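Local coordinates for putative OMPA family lipoprotein (Burkholderia pseudomallei, PDB 4B5C) that probably acts in the Tol-Pal system, helping the outer membrane invaginate during cell division and keeping that membrane intact, at residues A30-Y35 with Q52-Y57; A91-L96 with A104-V109; K115-G120 with A127-A132. All blocks are in the same frame, centred on the assembly; numbering follows the deposited sequence.

Contact 1. Residues A30-Y35 with Q52-Y57; sequences AKRSVY and QQHAQY
H54 reaches out from helix 48-60 to the loop K31-R32, just ahead of strand 33-35. Two kinds of interaction join them. The polar one is a single hydrogen bond. H54 NE2 donates to the backbone oxygen K31 O at 2.9 Å. The bond is moderately bent, with 150° at the hydrogen. K31 O sits at the edge of the imidazole, a little out of the ring plane, and the donor in turn is tilted from the carbonyl plane of K31. The second ring nitrogen, ND1, is hydrogen-bonded to the hydroxyl of Y136. With a partner at each nitrogen, the rotation of the buried ring is fixed. The ring thus joins the loop before the first strand of the sheet to the last strand, 131-136. This is the OmpA-like alpha/beta fold, in which strand 33-35 forms one border of the sheet and pairs with strand 131-136. Helix 48-60 packs on one face of that sheet, and H54 also touches L134 there. The apolar interaction lies beside the bond. R32 CG meets H54 CE1 at 3.8 Å and comes to 4.0 Å from H54 NE2. The two side chains cross at about a right angle, and the guanidinium and imidazole planes are almost perpendicular. From CG to NE the R32 chain is extended (chi2 175°, chi3 -177°), which carries its charged end away from the ring. R32 NE is hydrogen-bonded to L29 O and stays 5.1 Å from H54 NE2. A positive charge at this range would probably disfavour a second proton on the imidazole.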
ATOM      1  N   ALA A  30      -8.738  -7.933  -6.027  1.00 40.47           N
ATOM      2  CA  ALA A  30      -8.527  -8.749  -4.840  1.00 34.65           C
ATOM      3  C   ALA A  30      -7.124  -8.524  -4.286  1.00 34.72           C
ATOM      4  O   ALA A  30      -6.912  -8.561  -3.075  1.00 31.47           O
ATOM      5  CB  ALA A  30      -8.747 -10.218  -5.163  1.00 47.13           C
ATOM      6  N   LYS A  31      -6.171  -8.292  -5.185  1.00 35.83           N
ATOM      7  CA  LYS A  31      -4.796  -7.997  -4.799  1.00 36.07           C
ATOM      8  C   LYS A  31      -4.682  -6.537  -4.367  1.00 37.32           C
ATOM      9  O   LYS A  31      -4.912  -5.629  -5.165  1.00 36.20           O
ATOM     10  CB  LYS A  31      -3.846  -8.284  -5.963  1.00 37.31           C
ATOM     11  CG  LYS A  31      -3.850  -9.738  -6.428  1.00 50.59           C
ATOM     12  CD  LYS A  31      -2.693 -10.522  -5.824  1.00 71.92           C
ATOM     13  CE  LYS A  31      -2.790 -12.009  -6.143  1.00 87.32           C
ATOM     14  NZ  LYS A  31      -3.902 -12.679  -5.402  1.00 73.85           N
ATOM     15  N   ARG A  32      -4.324  -6.314  -3.106  1.00 27.75           N
ATOM     16  CA  ARG A  32      -4.333  -4.968  -2.546  1.00 28.43           C
ATOM     17  C   ARG A  32      -3.089  -4.643  -1.720  1.00 33.08           C
ATOM     18  O   ARG A  32      -3.150  -3.837  -0.791  1.00 36.54           O
ATOM     19  CB  ARG A  32      -5.589  -4.770  -1.698  1.00 39.11           C
ATOM     20  CG  ARG A  32      -6.873  -5.123  -2.426  1.00 31.68           C
ATOM     21  CD  ARG A  32      -8.070  -5.013  -1.502  1.00 29.49           C
ATOM     22  NE  ARG A  32      -9.305  -5.409  -2.167  1.00 34.22           N
ATOM     23  CZ  ARG A  32     -10.498  -5.399  -1.583  1.00 47.04           C
ATOM     24  NH1 ARG A  32     -10.616  -5.011  -0.319  1.00 38.31           N
ATOM     25  NH2 ARG A  32     -11.574  -5.777  -2.261  1.00 52.31           N
ATOM     26  N   SER A  33      -1.963  -5.260  -2.061  1.00 27.96           N
ATOM     27  CA  SER A  33      -0.716  -5.002  -1.348  1.00 25.33           C
ATOM     28  C   SER A  33       0.458  -4.745  -2.281  1.00 23.92           C
ATOM     29  O   SER A  33       0.660  -5.464  -3.260  1.00 25.46           O
ATOM     30  CB  SER A  33      -0.383  -6.153  -0.395  1.00 25.31           C
ATOM     31  OG  SER A  33      -1.312  -6.209   0.671  1.00 32.45           O
ATOM     32  N   VAL A  34       1.227  -3.707  -1.966  1.00 23.10           N
ATOM     33  CA  VAL A  34       2.446  -3.389  -2.698  1.00 18.41           C
ATOM     34  C   VAL A  34       3.647  -3.602  -1.785  1.00 27.55           C
ATOM     35  O   VAL A  34       3.713  -3.040  -0.687  1.00 19.55           O
ATOM     36  CB  VAL A  34       2.443  -1.929  -3.200  1.00 28.54           C
ATOM     37  CG1 VAL A  34       3.698  -1.644  -4.007  1.00 18.62           C
ATOM     38  CG2 VAL A  34       1.196  -1.654  -4.033  1.00 29.46           C
ATOM     39  N   TYR A  35       4.592  -4.419  -2.243  1.00 24.83           N
ATOM     40  CA  TYR A  35       5.775  -4.748  -1.456  1.00 27.97           C
ATOM     41  C   TYR A  35       7.005  -3.980  -1.917  1.00 26.44           C
ATOM     42  O   TYR A  35       7.123  -3.620  -3.090  1.00 26.89           O
ATOM     43  CB  TYR A  35       6.048  -6.249  -1.510  1.00 33.28           C
ATOM     44  CG  TYR A  35       4.971  -7.065  -0.845  1.00 25.83           C
ATOM     45  CD1 TYR A  35       3.839  -7.460  -1.544  1.00 24.81           C
ATOM     46  CD2 TYR A  35       5.080  -7.431   0.489  1.00 23.70           C
ATOM     47  CE1 TYR A  35       2.850  -8.201  -0.933  1.00 28.20           C
ATOM     48  CE2 TYR A  35       4.097  -8.172   1.108  1.00 24.11           C
ATOM     49  CZ  TYR A  35       2.984  -8.555   0.393  1.00 26.25           C
ATOM     50  OH  TYR A  35       2.003  -9.294   1.006  1.00 31.83           O
ATOM     51  N   GLN A  52      -3.003   0.522 -11.804  1.00 27.02           N
ATOM     52  CA  GLN A  52      -3.868   0.957 -12.893  1.00 34.07           C
ATOM     53  C   GLN A  52      -5.297   0.466 -12.685  1.00 39.63           C
ATOM     54  O   GLN A  52      -6.249   1.238 -12.803  1.00 40.05           O
ATOM     55  CB  GLN A  52      -3.325   0.470 -14.239  1.00 31.41           C
ATOM     56  CG  GLN A  52      -2.087   1.222 -14.715  1.00 31.25           C
ATOM     57  CD  GLN A  52      -1.417   0.539 -15.890  1.00 41.71           C
ATOM     58  OE1 GLN A  52      -1.649  -0.642 -16.149  1.00 39.87           O
ATOM     59  NE2 GLN A  52      -0.581   1.279 -16.612  1.00 34.62           N
ATOM     60  N   GLN A  53      -5.442  -0.817 -12.366  1.00 38.20           N
ATOM     61  CA  GLN A  53      -6.757  -1.411 -12.148  1.00 35.03           C
ATOM     62  C   GLN A  53      -7.506  -0.725 -11.013  1.00 31.58           C
ATOM     63  O   GLN A  53      -8.652  -0.308 -11.177  1.00 36.14           O
ATOM     64  CB  GLN A  53      -6.630  -2.908 -11.867  1.00 40.24           C
ATOM     65  CG  GLN A  53      -6.178  -3.715 -13.069  1.00 48.04           C
ATOM     66  CD  GLN A  53      -7.129  -3.576 -14.244  1.00 63.78           C
ATOM     67  OE1 GLN A  53      -8.349  -3.569 -14.073  1.00 61.81           O
ATOM     68  NE2 GLN A  53      -6.574  -3.455 -15.445  1.00 62.34           N
ATOM     69  N   HIS A  54      -6.855  -0.610  -9.861  1.00 30.90           N
ATOM     70  CA  HIS A  54      -7.446   0.081  -8.722  1.00 32.23           C
ATOM     71  C   HIS A  54      -7.734   1.549  -9.039  1.00 32.52           C
ATOM     72  O   HIS A  54      -8.709   2.115  -8.546  1.00 29.76           O
ATOM     73  CB  HIS A  54      -6.547  -0.034  -7.488  1.00 31.72           C
ATOM     74  CG  HIS A  54      -6.683  -1.336  -6.760  1.00 27.71           C
ATOM     75  ND1 HIS A  54      -7.595  -1.527  -5.745  1.00 27.19           N
ATOM     76  CD2 HIS A  54      -6.020  -2.509  -6.898  1.00 30.49           C
ATOM     77  CE1 HIS A  54      -7.490  -2.764  -5.290  1.00 29.62           C
ATOM     78  NE2 HIS A  54      -6.542  -3.379  -5.971  1.00 28.49           N
ATOM     79  N   ALA A  55      -6.884   2.163  -9.857  1.00 30.62           N
ATOM     80  CA  ALA A  55      -7.115   3.538 -10.282  1.00 32.60           C
ATOM     81  C   ALA A  55      -8.405   3.614 -11.090  1.00 31.08           C
ATOM     82  O   ALA A  55      -9.236   4.494 -10.870  1.00 33.56           O
ATOM     83  CB  ALA A  55      -5.937   4.061 -11.094  1.00 34.12           C
ATOM     84  N   GLN A  56      -8.571   2.673 -12.014  1.00 33.71           N
ATOM     85  CA  GLN A  56      -9.764   2.614 -12.853  1.00 42.73           C
ATOM     86  C   GLN A  56     -11.028   2.416 -12.020  1.00 42.41           C
ATOM     87  O   GLN A  56     -12.065   3.019 -12.300  1.00 37.13           O
ATOM     88  CB  GLN A  56      -9.646   1.488 -13.885  1.00 42.98           C
ATOM     89  CG  GLN A  56     -10.783   1.457 -14.897  1.00 55.94           C
ATOM     90  CD  GLN A  56     -10.935   0.104 -15.570  1.00 73.92           C
ATOM     91  OE1 GLN A  56     -11.379  -0.864 -14.950  1.00 67.25           O
ATOM     92  NE2 GLN A  56     -10.568   0.031 -16.844  1.00 74.91           N
ATOM     93  N   TYR A  57     -10.938   1.570 -10.998  1.00 33.30           N
ATOM     94  CA  TYR A  57     -12.089   1.290 -10.148  1.00 37.71           C
ATOM     95  C   TYR A  57     -12.461   2.482  -9.270  1.00 39.39           C
ATOM     96  O   TYR A  57     -13.637   2.821  -9.136  1.00 43.73           O
ATOM     97  CB  TYR A  57     -11.848   0.047  -9.284  1.00 35.16           C
ATOM     98  CG  TYR A  57     -12.971  -0.221  -8.308  1.00 33.22           C
ATOM     99  CD1 TYR A  57     -14.083  -0.964  -8.682  1.00 37.51           C
ATOM    100  CD2 TYR A  57     -12.928   0.288  -7.017  1.00 33.63           C
ATOM    101  CE1 TYR A  57     -15.118  -1.203  -7.794  1.00 38.36           C
ATOM    102  CE2 TYR A  57     -13.954   0.057  -6.124  1.00 43.95           C
ATOM    103  CZ  TYR A  57     -15.047  -0.690  -6.516  1.00 47.90           C
ATOM    104  OH  TYR A  57     -16.071  -0.923  -5.629  1.00 36.18           O
TER

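Contact 2. Residues A91-L96 with A104-V109; sequences AVRRAL and AQMEAV
M106 fills the tight part of this contact, pushing its thioether between L96 and R93 of helix 78-98. L96 CB touches M106 SD at 3.4 Å. One branch of the same leucine, CD1, also lies against the sulfur, 3.6 Å from M106 SD. The two side chains meet at a slant, both of them buried. The methionine chain runs straight out from the strand as far as the sulfur and then turns at its last torsion (chi3 -58°). That turn swings the methyl group toward R93. M106 CE ends 3.8 Å from R93 CG, and it is equally far from the backbone oxygen R93 O. This oxygen accepts a hydrogen bond from S97 OG, so the methyl group packs beside a carbonyl that is already bonded. S97 and V101 add to the surroundings of M106.

The other side is looser. R93 CB and A108 CB approach only to 4.3 Å, and both residues are partly exposed. R93 serves here through its aliphatic part. Its chain crosses M106 at about a right angle and bends at chi2 and chi3, so the guanidinium turns off from the packed sulfur. The preceding turn of the helix, at A89 and E90, also touches A108. The axis of the short helix piece passes 8.6 Å from that of strand 106-109, and their directions are 160° apart. Such a nearly antiparallel pairing is what the return half of a beta-alpha-beta crossover looks like: strand 66-71, helix 78-98, then strand 106-112 laid parallel to the first.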
ATOM      1  N   ALA A  91       4.020   6.865  -1.917  1.00 24.49           N
ATOM      2  CA  ALA A  91       4.505   6.459  -3.232  1.00 25.32           C
ATOM      3  C   ALA A  91       3.380   5.787  -4.010  1.00 29.24           C
ATOM      4  O   ALA A  91       3.235   5.987  -5.215  1.00 33.42           O
ATOM      5  CB  ALA A  91       5.708   5.536  -3.107  1.00 26.02           C
ATOM      6  N   VAL A  92       2.584   4.988  -3.304  1.00 24.51           N
ATOM      7  CA  VAL A  92       1.396   4.374  -3.882  1.00 29.06           C
ATOM      8  C   VAL A  92       0.350   5.442  -4.192  1.00 23.44           C
ATOM      9  O   VAL A  92      -0.234   5.456  -5.273  1.00 21.85           O
ATOM     10  CB  VAL A  92       0.774   3.335  -2.921  1.00 23.19           C
ATOM     11  CG1 VAL A  92      -0.500   2.760  -3.515  1.00 16.71           C
ATOM     12  CG2 VAL A  92       1.776   2.229  -2.610  1.00 18.30           C
ATOM     13  N   ARG A  93       0.125   6.338  -3.235  1.00 18.16           N
ATOM     14  CA  ARG A  93      -0.855   7.407  -3.391  1.00 27.27           C
ATOM     15  C   ARG A  93      -0.547   8.265  -4.623  1.00 29.19           C
ATOM     16  O   ARG A  93      -1.423   8.508  -5.452  1.00 25.21           O
ATOM     17  CB  ARG A  93      -0.900   8.269  -2.126  1.00 26.98           C
ATOM     18  CG  ARG A  93      -2.123   9.165  -2.003  1.00 25.34           C
ATOM     19  CD  ARG A  93      -1.707  10.596  -1.701  1.00 29.16           C
ATOM     20  NE  ARG A  93      -1.171  11.245  -2.893  1.00 40.03           N
ATOM     21  CZ  ARG A  93      -0.245  12.198  -2.885  1.00 45.83           C
ATOM     22  NH1 ARG A  93       0.274  12.626  -1.740  1.00 45.20           N
ATOM     23  NH2 ARG A  93       0.170  12.718  -4.032  1.00 48.96           N
ATOM     24  N   ARG A  94       0.699   8.713  -4.741  1.00 25.79           N
ATOM     25  CA  ARG A  94       1.116   9.507  -5.896  1.00 32.12           C
ATOM     26  C   ARG A  94       0.919   8.740  -7.205  1.00 31.29           C
ATOM     27  O   ARG A  94       0.542   9.322  -8.226  1.00 26.75           O
ATOM     28  CB  ARG A  94       2.568   9.978  -5.750  1.00 30.52           C
ATOM     29  CG  ARG A  94       2.762  11.032  -4.668  1.00 31.27           C
ATOM     30  CD  ARG A  94       4.179  11.600  -4.652  1.00 40.03           C
ATOM     31  NE  ARG A  94       5.154  10.663  -4.099  1.00 44.54           N
ATOM     32  CZ  ARG A  94       6.011   9.956  -4.828  1.00 51.50           C
ATOM     33  NH1 ARG A  94       6.022  10.079  -6.149  1.00 44.14           N
ATOM     34  NH2 ARG A  94       6.861   9.125  -4.237  1.00 44.71           N
ATOM     35  N   ALA A  95       1.168   7.434  -7.169  1.00 24.01           N
ATOM     36  CA  ALA A  95       0.941   6.584  -8.330  1.00 27.88           C
ATOM     37  C   ALA A  95      -0.531   6.622  -8.732  1.00 29.71           C
ATOM     38  O   ALA A  95      -0.862   6.732  -9.913  1.00 24.01           O
ATOM     39  CB  ALA A  95       1.377   5.156  -8.036  1.00 21.83           C
ATOM     40  N   LEU A  96      -1.407   6.538  -7.736  1.00 20.61           N
ATOM     41  CA  LEU A  96      -2.842   6.586  -7.971  1.00 26.97           C
ATOM     42  C   LEU A  96      -3.288   7.980  -8.403  1.00 25.64           C
ATOM     43  O   LEU A  96      -4.167   8.120  -9.253  1.00 28.30           O
ATOM     44  CB  LEU A  96      -3.610   6.137  -6.721  1.00 19.08           C
ATOM     45  CG  LEU A  96      -3.525   4.646  -6.380  1.00 31.80           C
ATOM     46  CD1 LEU A  96      -4.243   4.332  -5.072  1.00 19.06           C
ATOM     47  CD2 LEU A  96      -4.087   3.807  -7.518  1.00 26.58           C
ATOM     48  N   ALA A 104      -9.736  13.345  -2.759  1.00 32.16           N
ATOM     49  CA  ALA A 104     -10.758  13.207  -1.729  1.00 30.12           C
ATOM     50  C   ALA A 104     -11.035  11.744  -1.393  1.00 35.78           C
ATOM     51  O   ALA A 104     -11.749  11.445  -0.436  1.00 32.83           O
ATOM     52  CB  ALA A 104     -12.044  13.906  -2.158  1.00 34.81           C
ATOM     53  N   GLN A 105     -10.462  10.838  -2.179  1.00 33.63           N
ATOM     54  CA  GLN A 105     -10.707   9.407  -2.005  1.00 37.81           C
ATOM     55  C   GLN A 105      -9.559   8.693  -1.295  1.00 36.75           C
ATOM     56  O   GLN A 105      -9.710   7.550  -0.869  1.00 34.36           O
ATOM     57  CB  GLN A 105     -10.962   8.732  -3.358  1.00 35.08           C
ATOM     58  CG  GLN A 105     -12.106   9.333  -4.166  1.00 39.94           C
ATOM     59  CD  GLN A 105     -12.336   8.605  -5.477  1.00 33.90           C
ATOM     60  OE1 GLN A 105     -12.053   9.133  -6.552  1.00 33.09           O
ATOM     61  NE2 GLN A 105     -12.851   7.383  -5.393  1.00 36.27           N
ATOM     62  N   MET A 106      -8.415   9.359  -1.166  1.00 30.04           N
ATOM     63  CA  MET A 106      -7.223   8.703  -0.627  1.00 36.54           C
ATOM     64  C   MET A 106      -6.614   9.406   0.582  1.00 29.84           C
ATOM     65  O   MET A 106      -6.571  10.634   0.651  1.00 36.87           O
ATOM     66  CB  MET A 106      -6.157   8.547  -1.717  1.00 30.41           C
ATOM     67  CG  MET A 106      -6.621   7.766  -2.929  1.00 31.40           C
ATOM     68  SD  MET A 106      -5.326   7.621  -4.170  1.00 32.13           S
ATOM     69  CE  MET A 106      -4.978   9.348  -4.495  1.00 29.21           C
ATOM     70  N   GLU A 107      -6.150   8.604   1.534  1.00 30.72           N
ATOM     71  CA  GLU A 107      -5.341   9.091   2.643  1.00 25.93           C
ATOM     72  C   GLU A 107      -4.195   8.121   2.889  1.00 31.98           C
ATOM     73  O   GLU A 107      -4.416   6.934   3.134  1.00 34.54           O
ATOM     74  CB  GLU A 107      -6.179   9.262   3.912  1.00 26.83           C
ATOM     75  CG  GLU A 107      -7.012  10.537   3.928  1.00 37.62           C
ATOM     76  CD  GLU A 107      -6.152  11.790   3.848  1.00 47.51           C
ATOM     77  OE1 GLU A 107      -5.033  11.779   4.408  1.00 33.59           O
ATOM     78  OE2 GLU A 107      -6.587  12.779   3.219  1.00 38.38           O
ATOM     79  N   ALA A 108      -2.970   8.630   2.805  1.00 33.08           N
ATOM     80  CA  ALA A 108      -1.784   7.814   3.026  1.00 26.55           C
ATOM     81  C   ALA A 108      -1.365   7.873   4.489  1.00 34.90           C
ATOM     82  O   ALA A 108      -1.062   8.951   5.008  1.00 29.76           O
ATOM     83  CB  ALA A 108      -0.648   8.276   2.124  1.00 29.84           C
ATOM     84  N   VAL A 109      -1.353   6.718   5.150  1.00 25.23           N
ATOM     85  CA  VAL A 109      -0.973   6.641   6.558  1.00 19.43           C
ATOM     86  C   VAL A 109       0.144   5.619   6.784  1.00 23.93           C
ATOM     87  O   VAL A 109       0.352   4.722   5.965  1.00 24.24           O
ATOM     88  CB  VAL A 109      -2.176   6.301   7.455  1.00 27.09           C
ATOM     89  CG1 VAL A 109      -3.290   7.313   7.249  1.00 33.60           C
ATOM     90  CG2 VAL A 109      -2.677   4.890   7.166  1.00 32.41           C
TER

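Contact 3. Residues K115-G120 with A127-A132; sequences KPVALG and AQNRRA
N129 begins the Asn-Arg-Arg sequence that leads into the last strand of the OmpA-like domain, and its side-chain amide grips the backbone of V117 and A118 in the loop after strand 106-112. Three hydrogen bonds make the grip. A118 N gives its hydrogen to N129 OD1 at 3.0 Å, in the carbonyl plane and on a lone pair. V117 N reaches the same oxygen, also at 3.0 Å, but from 47° above that plane. In return N129 ND2 donates to A118 O at 3.0 Å, nearly straight at 172°. This acceptor lies in the amide plane, and the donor sits on a lone pair of A118 O. The amide therefore serves both polar backbone atoms of A118, and the three bonds fix how it is turned. N129 CG stands anti to its own carbonyl carbon (chi1 -62°), which aims the amide at the loop.

Methyl groups flank the grip. V117 CG1 packs against two oxygens, 3.1 Å from N129 OD1 and 3.2 Å from Q128 O. One residue on, the A118 methyl meets the end of the Q128 side chain, with A118 CB 3.9 Å from Q128 NE2. That amide nitrogen is itself bonded to A124 O. R130 is the centre of an inverse gamma turn, after which the strand starts. The R131 guanidinium, salt-bridged to D133 through NE, binds Q128 O weakly through NH1. R131 NH1 also gives a hydrogen bond to a water at 3.1 Å, and this water donates to K115 O at 2.8 Å.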
ATOM      1  N   LYS A 115       2.749  -2.945  13.373  1.00 28.63           N
ATOM      2  CA  LYS A 115       1.856  -4.056  13.062  1.00 24.42           C
ATOM      3  C   LYS A 115       2.469  -5.024  12.053  1.00 25.11           C
ATOM      4  O   LYS A 115       2.084  -5.029  10.881  1.00 25.09           O
ATOM      5  CB  LYS A 115       0.517  -3.536  12.528  1.00 28.90           C
ATOM      6  CG  LYS A 115      -0.256  -2.663  13.505  1.00 38.25           C
ATOM      7  CD  LYS A 115      -1.586  -2.219  12.904  1.00 60.77           C
ATOM      8  CE  LYS A 115      -2.397  -1.383  13.887  1.00 73.82           C
ATOM      9  NZ  LYS A 115      -3.704  -0.955  13.305  1.00 65.58           N
ATOM     10  N   PRO A 116       3.427  -5.847  12.506  1.00 29.99           N
ATOM     11  CA  PRO A 116       4.047  -6.849  11.635  1.00 20.20           C
ATOM     12  C   PRO A 116       3.056  -7.951  11.279  1.00 25.64           C
ATOM     13  O   PRO A 116       2.273  -8.369  12.129  1.00 28.19           O
ATOM     14  CB  PRO A 116       5.177  -7.412  12.502  1.00 29.36           C
ATOM     15  CG  PRO A 116       4.728  -7.179  13.903  1.00 25.75           C
ATOM     16  CD  PRO A 116       3.982  -5.877  13.870  1.00 33.53           C
ATOM     17  N   VAL A 117       3.083  -8.406  10.033  1.00 31.01           N
ATOM     18  CA  VAL A 117       2.200  -9.481   9.601  1.00 35.43           C
ATOM     19  C   VAL A 117       2.937 -10.817   9.684  1.00 31.70           C
ATOM     20  O   VAL A 117       2.321 -11.875   9.777  1.00 32.33           O
ATOM     21  CB  VAL A 117       1.684  -9.247   8.165  1.00 29.03           C
ATOM     22  CG1 VAL A 117       2.821  -9.367   7.165  1.00 27.45           C
ATOM     23  CG2 VAL A 117       0.576 -10.227   7.831  1.00 39.74           C
ATOM     24  N   ALA A 118       4.265 -10.752   9.650  1.00 27.13           N
ATOM     25  CA  ALA A 118       5.109 -11.929   9.810  1.00 30.31           C
ATOM     26  C   ALA A 118       6.056 -11.705  10.984  1.00 37.08           C
ATOM     27  O   ALA A 118       6.792 -10.718  11.012  1.00 34.42           O
ATOM     28  CB  ALA A 118       5.887 -12.211   8.537  1.00 26.69           C
ATOM     29  N   LEU A 119       6.043 -12.625  11.945  1.00 35.98           N
ATOM     30  CA  LEU A 119       6.773 -12.434  13.196  1.00 34.96           C
ATOM     31  C   LEU A 119       8.209 -12.957  13.171  1.00 30.71           C
ATOM     32  O   LEU A 119       8.970 -12.728  14.112  1.00 36.05           O
ATOM     33  CB  LEU A 119       6.008 -13.066  14.360  1.00 29.06           C
ATOM     34  CG  LEU A 119       4.637 -12.455  14.649  1.00 34.19           C
ATOM     35  CD1 LEU A 119       3.916 -13.224  15.749  1.00 29.00           C
ATOM     36  CD2 LEU A 119       4.781 -10.985  15.016  1.00 33.53           C
ATOM     37  N   GLY A 120       8.580 -13.651  12.101  1.00 29.52           N
ATOM     38  CA  GLY A 120       9.921 -14.203  11.994  1.00 37.66           C
ATOM     39  C   GLY A 120      11.009 -13.146  11.957  1.00 38.36           C
ATOM     40  O   GLY A 120      10.760 -11.999  11.594  1.00 39.82           O
ATOM     41  N   ALA A 127      10.422  -9.375   4.444  1.00 27.54           N
ATOM     42  CA  ALA A 127       9.897  -9.000   3.137  1.00 27.33           C
ATOM     43  C   ALA A 127       8.378  -8.859   3.159  1.00 27.21           C
ATOM     44  O   ALA A 127       7.811  -8.068   2.408  1.00 32.31           O
ATOM     45  CB  ALA A 127      10.319 -10.017   2.088  1.00 23.34           C
ATOM     46  N   GLN A 128       7.727  -9.637   4.018  1.00 34.83           N
ATOM     47  CA  GLN A 128       6.275  -9.616   4.129  1.00 27.68           C
ATOM     48  C   GLN A 128       5.798  -8.389   4.897  1.00 23.69           C
ATOM     49  O   GLN A 128       4.612  -8.060   4.880  1.00 26.65           O
ATOM     50  CB  GLN A 128       5.776 -10.889   4.819  1.00 26.74           C
ATOM     51  CG  GLN A 128       6.169 -12.177   4.112  1.00 30.58           C
ATOM     52  CD  GLN A 128       5.731 -13.417   4.868  1.00 34.78           C
ATOM     53  OE1 GLN A 128       4.537 -13.665   5.041  1.00 32.16           O
ATOM     54  NE2 GLN A 128       6.698 -14.199   5.331  1.00 31.01           N
ATOM     55  N   ASN A 129       6.727  -7.714   5.567  1.00 28.58           N
ATOM     56  CA  ASN A 129       6.389  -6.536   6.365  1.00 27.79           C
ATOM     57  C   ASN A 129       6.702  -5.207   5.671  1.00 22.10           C
ATOM     58  O   ASN A 129       6.185  -4.159   6.063  1.00 26.57           O
ATOM     59  CB  ASN A 129       7.055  -6.602   7.741  1.00 28.86           C
ATOM     60  CG  ASN A 129       6.592  -7.806   8.551  1.00 32.97           C
ATOM     61  OD1 ASN A 129       5.508  -8.346   8.321  1.00 27.97           O
ATOM     62  ND2 ASN A 129       7.410  -8.228   9.507  1.00 18.60           N
ATOM     63  N   ARG A 130       7.547  -5.248   4.644  1.00 26.22           N
ATOM     64  CA  ARG A 130       7.808  -4.065   3.827  1.00 27.25           C
ATOM     65  C   ARG A 130       6.683  -3.926   2.808  1.00 23.55           C
ATOM     66  O   ARG A 130       6.815  -4.361   1.664  1.00 23.75           O
ATOM     67  CB  ARG A 130       9.160  -4.183   3.120  1.00 26.51           C
ATOM     68  CG  ARG A 130      10.347  -4.276   4.066  1.00 20.76           C
ATOM     69  CD  ARG A 130      11.666  -4.164   3.316  1.00 22.54           C
ATOM     70  NE  ARG A 130      11.891  -5.288   2.412  1.00 23.65           N
ATOM     71  CZ  ARG A 130      12.564  -6.386   2.741  1.00 31.49           C
ATOM     72  NH1 ARG A 130      13.081  -6.510   3.956  1.00 24.42           N
ATOM     73  NH2 ARG A 130      12.722  -7.361   1.854  1.00 26.95           N
ATOM     74  N   ARG A 131       5.581  -3.314   3.229  1.00 22.79           N
ATOM     75  CA  ARG A 131       4.333  -3.406   2.482  1.00 21.23           C
ATOM     76  C   ARG A 131       3.472  -2.148   2.606  1.00 24.36           C
ATOM     77  O   ARG A 131       3.525  -1.446   3.617  1.00 25.96           O
ATOM     78  CB  ARG A 131       3.544  -4.616   2.989  1.00 21.67           C
ATOM     79  CG  ARG A 131       2.394  -5.068   2.104  1.00 21.63           C
ATOM     80  CD  ARG A 131       1.634  -6.209   2.768  1.00 23.10           C
ATOM     81  NE  ARG A 131       0.869  -5.752   3.925  1.00 22.38           N
ATOM     82  CZ  ARG A 131       1.345  -5.690   5.165  1.00 27.39           C
ATOM     83  NH1 ARG A 131       2.592  -6.061   5.422  1.00 32.65           N
ATOM     84  NH2 ARG A 131       0.571  -5.257   6.151  1.00 26.12           N
ATOM     85  N   ALA A 132       2.679  -1.878   1.570  1.00 19.54           N
ATOM     86  CA  ALA A 132       1.671  -0.824   1.605  1.00 19.25           C
ATOM     87  C   ALA A 132       0.323  -1.418   1.213  1.00 22.49           C
ATOM     88  O   ALA A 132       0.188  -1.992   0.135  1.00 23.53           O
ATOM     89  CB  ALA A 132       2.045   0.304   0.655  1.00 25.02           C
TER
HETATM   90  O   HOH W   1       3.247  -5.447   8.337  1.00 24.45           O

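From the N terminus, the three contacts follow one another in series, and none nests in or crosses another. Contact 1 closes first, bringing helix 48-60 back to the loop ahead of strand 33-35. Contact 2 closes the short loop between helix 78-98 and strand 106-112. Contact 3 closes the loop around helix 123-127, just before strand 131-136. All three reach the same sheet. Helices hold the loop before one outermost strand (contact 1) and the other outermost strand (contact 2), meeting at A55 and L96. Contact 3 lies on the opposite side of the chain's centre from both. It joins contact 1 through the strand pairing of V34 with A132, while V92 touches A132 from contact 2.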